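Local coordinates for oxidoreductase (PDB 1ZH8), which binds NADP in a Rossmann-fold domain and probably catalyses NAD(P)-dependent interconversion of an alcohol and a carbonyl group in a substrate not yet identified, at residues K39-L44 and S290-F295; I323-R328 and N332-S337. All coordinates share one frame; numbering follows the deposited sequence.

Contact 1 of 2, residues K39-L44 and S290-F295; sequences KNLSHL and SYQKEF. With NAP (NADP nicotinamide-adenine-dinucleotide phosphate), chain D.
Leu41 pushes its CD1 methyl onto the start of helix 290-303, and this is the tightly packed part of the contact. CD1 lies 3.6 Å from CB of Phe295 and 3.4 Å from the backbone O of Gln292. It also meets the aliphatic part of the Gln292 side chain, with Leu41 CD1 and Gln292 CG 3.7 Å apart. Both Leu41 and Phe295 are buried. The Phe295 ring itself turns away from the loop and meets His34 edge-to-face. The other side of the contact is looser and lies toward solvent. There Gln292 sends CG out anti to its backbone N (chi1 -174°), and the extended chain carries its amide past Leu41 to Asn40. Asn40 ND2 gives a weak hydrogen bond to Gln292 OE1, at 3.3 Å and 161°. The two amide planes stand 84° apart, so the groups do not stack. Gln292 NE2 makes a second weak bond, to Glu296 OE2. The loop follows helix 28-39 and leads into strand 45-51 of the Rossmann fold. Helix 290-303, which follows strand 281-284 of the mixed sheet in the GFO/IDH/MocA fold, thus packs back on the nucleotide-binding domain. One residue before Gln292, the ring end of Tyr291 reaches into the NADP pocket. Its OH donates a hydrogen bond to O7N of the nicotinamide carboxamide; the modelled length, 2.5 Å, is very short and uncertain at this resolution. C7N of the NADP lies at the edge of the Tyr291 ring, in its plane. A phenylalanine here would probably leave O7N without this donor and the carboxamide less firmly fixed in its rotation. Tyr291 also rests on Leu33 and Ala37 of helix 28-39.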
loop_
_atom_site.group_PDB
_atom_site.type_symbol
_atom_site.label_atom_id
_atom_site.label_comp_id
_atom_site.label_asym_id
_atom_site.label_seq_id
_atom_site.Cartn_x
_atom_site.Cartn_y
_atom_site.Cartn_z
ATOM N N LYS A 39 -30.701 22.430 11.669
ATOM C CA LYS A 39 -31.236 23.053 12.873
ATOM C C LYS A 39 -30.299 24.143 13.367
ATOM O O LYS A 39 -30.722 25.070 14.060
ATOM C CB LYS A 39 -31.425 22.013 13.977
ATOM C CG LYS A 39 -32.726 21.212 13.928
ATOM C CD LYS A 39 -32.807 20.282 15.158
ATOM C CE LYS A 39 -34.045 19.368 15.126
ATOM N NZ LYS A 39 -35.315 20.105 14.825
ATOM N N ASN A 40 -29.019 24.032 13.018
ATOM C CA ASN A 40 -28.048 25.052 13.401
ATOM C C ASN A 40 -27.958 26.184 12.389
ATOM O O ASN A 40 -27.256 27.162 12.610
ATOM C CB ASN A 40 -26.680 24.415 13.635
ATOM C CG ASN A 40 -26.612 23.668 14.954
ATOM O OD1 ASN A 40 -27.522 23.754 15.785
ATOM N ND2 ASN A 40 -25.534 22.934 15.157
ATOM N N LEU A 41 -28.687 26.044 11.285
ATOM C CA LEU A 41 -28.671 27.017 10.208
ATOM C C LEU A 41 -30.064 27.556 9.899
ATOM O O LEU A 41 -30.376 27.846 8.744
ATOM C CB LEU A 41 -28.055 26.391 8.953
ATOM C CG LEU A 41 -26.609 25.925 9.125
ATOM C CD1 LEU A 41 -26.148 25.116 7.922
ATOM C CD2 LEU A 41 -25.688 27.112 9.348
ATOM N N SER A 42 -30.900 27.719 10.919
ATOM C CA SER A 42 -32.285 28.151 10.671
ATOM C C SER A 42 -32.366 29.619 10.248
ATOM O O SER A 42 -33.413 30.091 9.823
ATOM C CB SER A 42 -33.178 27.885 11.876
ATOM O OG SER A 42 -32.592 28.442 13.024
ATOM N N HIS A 43 -31.257 30.337 10.346
ATOM C CA HIS A 43 -31.225 31.688 9.820
ATOM C C HIS A 43 -31.052 31.691 8.293
ATOM O O HIS A 43 -31.259 32.727 7.652
ATOM C CB HIS A 43 -30.150 32.521 10.520
ATOM C CG HIS A 43 -28.782 31.936 10.422
ATOM N ND1 HIS A 43 -28.387 30.842 11.160
ATOM C CD2 HIS A 43 -27.712 32.290 9.670
ATOM C CE1 HIS A 43 -27.134 30.541 10.861
ATOM N NE2 HIS A 43 -26.703 31.403 9.957
ATOM N N LEU A 44 -30.697 30.533 7.721
ATOM C CA LEU A 44 -30.466 30.394 6.272
ATOM C C LEU A 44 -31.497 29.505 5.545
ATOM O O LEU A 44 -31.790 29.708 4.351
ATOM C CB LEU A 44 -29.058 29.848 5.997
ATOM C CG LEU A 44 -27.782 30.463 6.597
ATOM C CD1 LEU A 44 -26.573 29.692 6.070
ATOM C CD2 LEU A 44 -27.655 31.943 6.277
ATOM N N SER A 290 -19.101 19.168 9.293
ATOM C CA SER A 290 -18.915 19.300 7.852
ATOM C C SER A 290 -20.228 19.373 7.070
ATOM O O SER A 290 -20.284 20.019 6.020
ATOM C CB SER A 290 -18.039 18.160 7.307
ATOM O OG SER A 290 -18.583 16.885 7.622
ATOM N N TYR A 291 -21.273 18.710 7.570
ATOM C CA TYR A 291 -22.608 18.807 6.973
ATOM C C TYR A 291 -23.131 20.228 7.094
ATOM O O TYR A 291 -23.712 20.773 6.159
ATOM C CB TYR A 291 -23.575 17.826 7.647
ATOM C CG TYR A 291 -23.054 16.416 7.622
ATOM C CD1 TYR A 291 -23.153 15.647 6.458
ATOM C CD2 TYR A 291 -22.413 15.863 8.741
ATOM C CE1 TYR A 291 -22.648 14.356 6.410
ATOM C CE2 TYR A 291 -21.902 14.559 8.706
ATOM C CZ TYR A 291 -22.029 13.822 7.534
ATOM O OH TYR A 291 -21.563 12.540 7.474
ATOM N N GLN A 292 -22.902 20.836 8.248
ATOM C CA GLN A 292 -23.310 22.206 8.456
ATOM C C GLN A 292 -22.537 23.086 7.490
ATOM O O GLN A 292 -23.103 23.983 6.862
ATOM C CB GLN A 292 -23.020 22.613 9.892
ATOM C CG GLN A 292 -23.523 23.973 10.257
ATOM C CD GLN A 292 -23.269 24.284 11.711
ATOM O OE1 GLN A 292 -23.496 23.444 12.594
ATOM N NE2 GLN A 292 -22.781 25.490 11.975
ATOM N N LYS A 293 -21.244 22.804 7.371
ATOM C CA LYS A 293 -20.366 23.586 6.533
ATOM C C LYS A 293 -20.767 23.506 5.059
ATOM O O LYS A 293 -20.723 24.514 4.342
ATOM C CB LYS A 293 -18.915 23.177 6.757
ATOM C CG LYS A 293 -18.263 23.961 7.866
ATOM C CD LYS A 293 -16.769 23.726 7.855
ATOM C CE LYS A 293 -16.027 24.743 6.982
ATOM N NZ LYS A 293 -14.591 24.344 6.759
ATOM N N GLU A 294 -21.188 22.327 4.616
ATOM C CA GLU A 294 -21.608 22.189 3.240
ATOM C C GLU A 294 -22.944 22.899 2.966
ATOM O O GLU A 294 -23.154 23.411 1.861
ATOM C CB GLU A 294 -21.592 20.721 2.759
ATOM C CG GLU A 294 -22.646 19.821 3.356
ATOM C CD GLU A 294 -22.514 18.373 2.920
ATOM O OE1 GLU A 294 -21.733 18.083 1.984
ATOM O OE2 GLU A 294 -23.202 17.516 3.518
ATOM N N PHE A 295 -23.834 22.955 3.957
ATOM C CA PHE A 295 -25.116 23.649 3.766
ATOM C C PHE A 295 -24.915 25.165 3.694
ATOM O O PHE A 295 -25.567 25.859 2.910
ATOM C CB PHE A 295 -26.143 23.268 4.836
ATOM C CG PHE A 295 -26.955 22.039 4.493
ATOM C CD1 PHE A 295 -27.968 22.099 3.545
ATOM C CD2 PHE A 295 -26.714 20.823 5.135
ATOM C CE1 PHE A 295 -28.722 20.958 3.213
ATOM C CE2 PHE A 295 -27.455 19.680 4.823
ATOM C CZ PHE A 295 -28.470 19.751 3.853
HETATM P PA NAP D . -31.605 5.220 4.008
HETATM O O1A NAP D . -31.688 5.214 5.491
HETATM O O2A NAP D . -32.079 3.972 3.387
HETATM O O5B NAP D . -32.373 6.520 3.468
HETATM C C5B NAP D . -33.012 6.500 2.213
HETATM C C4B NAP D . -34.378 7.139 2.376
HETATM O O4B NAP D . -34.976 7.350 1.104
HETATM C C3B NAP D . -35.335 6.247 3.159
HETATM O O3B NAP D . -36.117 7.124 3.916
HETATM C C2B NAP D . -36.146 5.619 2.039
HETATM O O2B NAP D . -37.398 4.971 2.238
HETATM C C1B NAP D . -36.290 6.813 1.120
HETATM N N9A NAP D . -36.710 6.401 -0.216
HETATM C C8A NAP D . -36.413 5.229 -0.877
HETATM N N7A NAP D . -36.995 5.276 -2.096
HETATM C C5A NAP D . -37.660 6.457 -2.211
HETATM C C6A NAP D . -38.423 7.025 -3.223
HETATM N N6A NAP D . -38.637 6.374 -4.354
HETATM N N1A NAP D . -38.965 8.272 -3.057
HETATM C C2A NAP D . -38.767 8.949 -1.878
HETATM N N3A NAP D . -38.022 8.392 -0.870
HETATM C C4A NAP D . -37.478 7.170 -1.038
HETATM O O3 NAP D . -30.080 5.435 3.580
HETATM P PN NAP D . -29.177 6.680 4.047
HETATM O O1N NAP D . -29.943 7.796 4.690
HETATM O O2N NAP D . -28.071 5.990 4.695
HETATM O O5D NAP D . -28.599 7.285 2.670
HETATM C C5D NAP D . -29.310 8.181 1.833
HETATM C C4D NAP D . -28.306 9.014 1.040
HETATM O O4D NAP D . -27.441 9.679 1.953
HETATM C C3D NAP D . -27.418 8.125 0.163
HETATM O O3D NAP D . -27.202 8.719 -1.095
HETATM C C2D NAP D . -26.106 8.032 0.904
HETATM O O2D NAP D . -25.001 7.867 0.040
HETATM C C1D NAP D . -26.087 9.355 1.656
HETATM N N1N NAP D . -25.281 9.251 2.870
HETATM C C2N NAP D . -24.218 10.097 3.008
HETATM C C3N NAP D . -23.403 10.037 4.143
HETATM C C7N NAP D . -22.374 11.110 4.403
HETATM O O7N NAP D . -21.577 10.950 5.552
HETATM N N7N NAP D . -22.231 12.169 3.583
HETATM C C4N NAP D . -23.694 9.101 5.145
HETATM C C5N NAP D . -24.795 8.246 5.002
HETATM C C6N NAP D . -25.586 8.330 3.851
HETATM P P2B NAP D . -38.462 4.999 3.446
HETATM O O1X NAP D . -39.412 6.172 3.321
HETATM O O2X NAP D . -37.768 5.098 4.786
HETATM O O3X NAP D . -39.208 3.690 3.306
#

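Contact 2 of 2, residues I323-R328 and N332-S337; sequences IEACVR and NKVFVS
Ala325 on helix 313-329 faces Val334 on the short strand 334-335, which follows the helix after a brief turn. This is a helix packed on the face of a mixed sheet, near its edge. Strand 334-335 is one of the two outermost strands, within this chain, of the mixed sheet in the GFO/IDH/MocA fold, and it lies next to strand 214-222. The apolar contacts come first. Ala325 CB meets Val334 CG1 at 3.8 Å. Val334 holds CG1 anti to its backbone N (chi1 180°), which places that methyl over the alanine. Val336 adds CG2, 4.4 Å from Ala325 CB, a looser touch from the 3-10 turn after the strand. The small methyl of Ala325 lets the helix come close, with 6.2 Å between Ala325 CA and Val334 CA. Ile217 of strand 214-222 touches both Ala325 and Val334.

Backbone hydrogen bonds tie the second segment to the sheet, through Val334 with Ile217 and Val336 with Glu215. In the turn, Asn332 O is bonded to Ser329 OG. Charged groups lie at the margin. Lys333 makes a cation-pi contact with Trp216, and its NZ is hydrogen-bonded to Ala330 O of the second subunit. The turn between helix and strand therefore also belongs to the dimer contact. On the helix, Glu324 splits its carboxylate between two partners. OE1 accepts from the backbone N of Val119, while OE2 forms a salt bridge with Arg328 one turn on, with Arg328 NH1 and Glu324 OE2 3.4 Å apart.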
loop_
_atom_site.group_PDB
_atom_site.type_symbol
_atom_site.label_atom_id
_atom_site.label_comp_id
_atom_site.label_asym_id
_atom_site.label_seq_id
_atom_site.Cartn_x
_atom_site.Cartn_y
_atom_site.Cartn_z
ATOM N N ILE A 323 -12.876 5.521 -7.760
ATOM C CA ILE A 323 -13.365 4.246 -7.236
ATOM C C ILE A 323 -13.761 3.297 -8.359
ATOM O O ILE A 323 -13.350 2.130 -8.361
ATOM C CB ILE A 323 -14.536 4.432 -6.249
ATOM C CG1 ILE A 323 -14.079 5.268 -5.038
ATOM C CG2 ILE A 323 -15.071 3.085 -5.784
ATOM C CD1 ILE A 323 -12.992 4.625 -4.256
ATOM N N GLU A 324 -14.520 3.782 -9.335
ATOM C CA GLU A 324 -14.900 2.907 -10.444
ATOM C C GLU A 324 -13.661 2.302 -11.153
ATOM O O GLU A 324 -13.664 1.134 -11.512
ATOM C CB GLU A 324 -15.827 3.615 -11.423
ATOM C CG GLU A 324 -16.350 2.697 -12.534
ATOM C CD GLU A 324 -17.548 3.259 -13.284
ATOM O OE1 GLU A 324 -18.306 4.095 -12.726
ATOM O OE2 GLU A 324 -17.737 2.843 -14.439
ATOM N N ALA A 325 -12.602 3.088 -11.309
ATOM C CA ALA A 325 -11.343 2.575 -11.865
ATOM C C ALA A 325 -10.748 1.432 -11.035
ATOM O O ALA A 325 -10.389 0.399 -11.594
ATOM C CB ALA A 325 -10.330 3.693 -12.032
ATOM N N CYS A 326 -10.647 1.627 -9.719
ATOM C CA CYS A 326 -10.220 0.586 -8.787
ATOM C C CYS A 326 -11.023 -0.704 -8.861
ATOM O O CYS A 326 -10.458 -1.788 -8.846
ATOM C CB CYS A 326 -10.316 1.101 -7.364
ATOM S SG CYS A 326 -9.106 2.361 -6.974
ATOM N N VAL A 327 -12.344 -0.581 -8.919
ATOM C CA VAL A 327 -13.251 -1.726 -8.983
ATOM C C VAL A 327 -12.982 -2.548 -10.220
ATOM O O VAL A 327 -12.942 -3.780 -10.154
ATOM C CB VAL A 327 -14.744 -1.288 -8.943
ATOM C CG1 VAL A 327 -15.681 -2.431 -9.334
ATOM C CG2 VAL A 327 -15.106 -0.795 -7.562
ATOM N N ARG A 328 -12.754 -1.882 -11.344
ATOM C CA ARG A 328 -12.558 -2.627 -12.571
ATOM C C ARG A 328 -11.105 -2.963 -12.920
ATOM O O ARG A 328 -10.858 -3.783 -13.823
ATOM C CB ARG A 328 -13.335 -1.998 -13.729
ATOM C CG ARG A 328 -12.770 -0.727 -14.316
ATOM C CD ARG A 328 -13.894 -0.023 -15.082
ATOM N NE ARG A 328 -13.417 0.615 -16.310
ATOM C CZ ARG A 328 -14.132 1.465 -17.049
ATOM N NH1 ARG A 328 -15.380 1.806 -16.696
ATOM N NH2 ARG A 328 -13.584 1.986 -18.143
ATOM N N ASN A 332 -4.908 -4.348 -13.077
ATOM C CA ASN A 332 -4.432 -3.705 -14.291
ATOM C C ASN A 332 -4.407 -2.184 -14.155
ATOM O O ASN A 332 -5.211 -1.587 -13.421
ATOM C CB ASN A 332 -5.293 -4.120 -15.487
ATOM C CG ASN A 332 -5.070 -5.564 -15.879
ATOM O OD1 ASN A 332 -3.986 -5.944 -16.319
ATOM N ND2 ASN A 332 -6.092 -6.378 -15.712
ATOM N N LYS A 333 -3.494 -1.558 -14.882
ATOM C CA LYS A 333 -3.334 -0.118 -14.804
ATOM C C LYS A 333 -4.530 0.537 -15.481
ATOM O O LYS A 333 -4.869 0.197 -16.600
ATOM C CB LYS A 333 -2.020 0.270 -15.461
ATOM C CG LYS A 333 -1.579 1.686 -15.274
ATOM C CD LYS A 333 -0.338 1.920 -16.134
ATOM C CE LYS A 333 0.357 3.177 -15.700
ATOM N NZ LYS A 333 1.743 3.237 -16.237
ATOM N N VAL A 334 -5.213 1.426 -14.776
ATOM C CA VAL A 334 -6.312 2.148 -15.383
ATOM C C VAL A 334 -6.024 3.641 -15.296
ATOM O O VAL A 334 -5.789 4.165 -14.215
ATOM C CB VAL A 334 -7.651 1.864 -14.688
ATOM C CG1 VAL A 334 -8.785 2.662 -15.375
ATOM C CG2 VAL A 334 -7.951 0.358 -14.658
ATOM N N PHE A 335 -6.019 4.310 -16.441
ATOM C CA PHE A 335 -5.877 5.756 -16.494
ATOM C C PHE A 335 -7.257 6.374 -16.257
ATOM O O PHE A 335 -8.190 6.211 -17.066
ATOM C CB PHE A 335 -5.311 6.185 -17.847
ATOM C CG PHE A 335 -3.856 5.829 -18.041
ATOM C CD1 PHE A 335 -2.850 6.702 -17.634
ATOM C CD2 PHE A 335 -3.491 4.621 -18.634
ATOM C CE1 PHE A 335 -1.514 6.387 -17.815
ATOM C CE2 PHE A 335 -2.136 4.295 -18.805
ATOM C CZ PHE A 335 -1.144 5.197 -18.394
ATOM N N VAL A 336 -7.378 7.085 -15.143
ATOM C CA VAL A 336 -8.658 7.613 -14.681
ATOM C C VAL A 336 -9.360 8.506 -15.698
ATOM O O VAL A 336 -10.564 8.395 -15.885
ATOM C CB VAL A 336 -8.515 8.348 -13.334
ATOM C CG1 VAL A 336 -9.878 8.845 -12.865
ATOM C CG2 VAL A 336 -7.928 7.408 -12.290
ATOM N N SER A 337 -8.613 9.384 -16.357
ATOM C CA SER A 337 -9.169 10.155 -17.470
ATOM C C SER A 337 -10.056 9.373 -18.446
ATOM O O SER A 337 -11.052 9.916 -18.904
ATOM C CB SER A 337 -8.065 10.826 -18.261
ATOM O OG SER A 337 -7.698 12.013 -17.598
#

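From the N terminus, the chain first builds the Rossmann domain, where 39-44 joins helix 28-39 to strand 45-51. It completes that sheet, passes through the mixed sheet and returns at helix 290-303. Contact 1 closes there, over a loop of 245 residues, and ties the returning helix to the nucleotide-binding domain. Helix 313-329 comes next, and contact 2 closes a turn of only three residues, joining this helix to the last strand of the mixed sheet. The two are in series and neither nest nor cross. The centres of contact 1 and contact 2 lie about 35 Å apart, on opposite sides of the chain's centre. The nearest atoms of contact 1 and contact 2 are about 16 Å apart.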